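Local coordinates for protein 6-aminohexanoate-cyclic-dimer hydrolase (PDB 3A2P) that hydrolyses the cyclic dimer of 6-aminohexanoate, a nylon-6 by-product, to the linear dimer, as a member of the amidase family, at residues V260-H265 and H293-A298. Sequence-based numbering, arbitrary orientation.
Sequences VGVLTH and HDVNDA
V260, V262 and V295 meet on one face of two neighbouring parallel strands, 260-262 and the edge strand 294-297, which helix 275-290 links into a beta-alpha-beta crossover at the margin of the amidase sheet. The axes of the two short strand segments come within 4.6 Å and cross at -30°. V262 CG2 presses against V295 CG1 at 3.4 Å, closer than carbon atoms usually pack. The two methyls leave their backbones differently: V295 CG1 is anti to its own N (chi1 -177°), whereas V262 CG2 is anti to its carbonyl carbon. The second V295 branch, CG2, reaches V260 CB at 4.1 Å, so V295 bridges both valines; A285 of the helix covers V262 and V295 on this face. V260 CG2 lies against H293 CB, while the imidazole is held by L258 N and Q469.

Evidence for the parallel pairing comes from V260, whose N donates to D294 O at 2.9 Å and whose O accepts from N296 N. V262 N then bonds N296 O at 2.8 Å, whereas the A298 N to V262 O bond is weak. N296 turns to the face opposite the valines, and its ND2 bonds D294 OD1 from above the carboxylate plane, 68° out of it; R259 forms a salt bridge with OD2 of the same carboxylate. D297, salt-bridged to R282, brings its OD1 to 4.0 Å from V262 CB.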
# COMPACT_ATOMS: atom_id res chain seq x y z
N VAL A 260 6.92 -2.09 24.05
CA VAL A 260 7.10 -1.35 22.81
C VAL A 260 8.53 -0.88 22.60
O VAL A 260 9.15 -0.32 23.50
CB VAL A 260 6.18 -0.10 22.78
CG1 VAL A 260 6.41 0.70 21.50
CG2 VAL A 260 4.73 -0.52 22.92
N GLY A 261 9.05 -1.12 21.40
CA GLY A 261 10.40 -0.70 21.06
C GLY A 261 10.31 0.44 20.06
O GLY A 261 9.51 0.38 19.12
N VAL A 262 11.14 1.46 20.24
CA VAL A 262 11.14 2.62 19.35
C VAL A 262 12.46 2.73 18.60
O VAL A 262 13.53 2.61 19.18
CB VAL A 262 10.95 3.94 20.14
CG1 VAL A 262 10.75 5.09 19.17
CG2 VAL A 262 9.78 3.81 21.09
N LEU A 263 12.37 2.95 17.29
CA LEU A 263 13.56 3.10 16.46
C LEU A 263 13.55 4.50 15.86
O LEU A 263 12.66 4.84 15.08
CB LEU A 263 13.57 2.06 15.34
CG LEU A 263 14.70 2.18 14.31
CD1 LEU A 263 16.06 2.03 14.99
CD2 LEU A 263 14.51 1.11 13.23
N THR A 264 14.55 5.31 16.22
CA THR A 264 14.62 6.67 15.70
C THR A 264 15.94 7.04 15.03
O THR A 264 16.38 8.19 15.08
CB THR A 264 14.29 7.70 16.79
OG1 THR A 264 15.09 7.46 17.95
CG2 THR A 264 12.81 7.62 17.16
N HIS A 265 16.58 6.05 14.43
CA HIS A 265 17.82 6.25 13.69
C HIS A 265 17.88 5.12 12.66
O HIS A 265 17.09 4.17 12.74
CB HIS A 265 19.05 6.20 14.61
CG HIS A 265 19.45 4.82 15.05
ND1 HIS A 265 18.76 4.12 16.02
CD2 HIS A 265 20.48 4.04 14.67
CE1 HIS A 265 19.36 2.96 16.21
NE2 HIS A 265 20.40 2.88 15.41
N HIS A 293 1.93 2.20 28.15
CA HIS A 293 2.71 1.13 27.55
C HIS A 293 4.15 1.20 28.03
O HIS A 293 4.63 2.25 28.45
CB HIS A 293 2.66 1.23 26.02
CG HIS A 293 1.31 0.94 25.44
ND1 HIS A 293 0.77 -0.33 25.43
CD2 HIS A 293 0.39 1.74 24.87
CE1 HIS A 293 -0.43 -0.29 24.88
NE2 HIS A 293 -0.69 0.96 24.53
N ASP A 294 4.84 0.06 27.98
CA ASP A 294 6.23 -0.01 28.40
C ASP A 294 7.08 0.31 27.17
O ASP A 294 7.47 -0.58 26.42
CB ASP A 294 6.54 -1.41 28.92
CG ASP A 294 7.96 -1.54 29.42
OD1 ASP A 294 8.68 -0.52 29.46
OD2 ASP A 294 8.36 -2.67 29.78
N VAL A 295 7.35 1.60 26.98
CA VAL A 295 8.11 2.08 25.83
C VAL A 295 9.61 2.21 26.07
O VAL A 295 10.04 2.80 27.06
CB VAL A 295 7.54 3.43 25.36
CG1 VAL A 295 8.26 3.92 24.10
CG2 VAL A 295 6.05 3.28 25.10
N ASN A 296 10.40 1.65 25.16
CA ASN A 296 11.86 1.67 25.28
C ASN A 296 12.52 1.84 23.92
O ASN A 296 11.93 1.52 22.89
CB ASN A 296 12.34 0.35 25.87
CG ASN A 296 11.66 0.02 27.19
OD1 ASN A 296 12.06 0.51 28.24
ND2 ASN A 296 10.62 -0.81 27.13
N ASP A 297 13.76 2.32 23.91
CA ASP A 297 14.50 2.46 22.67
C ASP A 297 15.08 1.09 22.38
O ASP A 297 16.05 0.66 23.01
CB ASP A 297 15.63 3.48 22.79
CG ASP A 297 15.12 4.91 22.85
OD1 ASP A 297 13.95 5.15 22.51
OD2 ASP A 297 15.91 5.81 23.22
N ALA A 298 14.47 0.38 21.44
CA ALA A 298 14.93 -0.96 21.10
C ALA A 298 14.39 -1.35 19.73
O ALA A 298 13.40 -0.81 19.26
CB ALA A 298 14.45 -1.95 22.15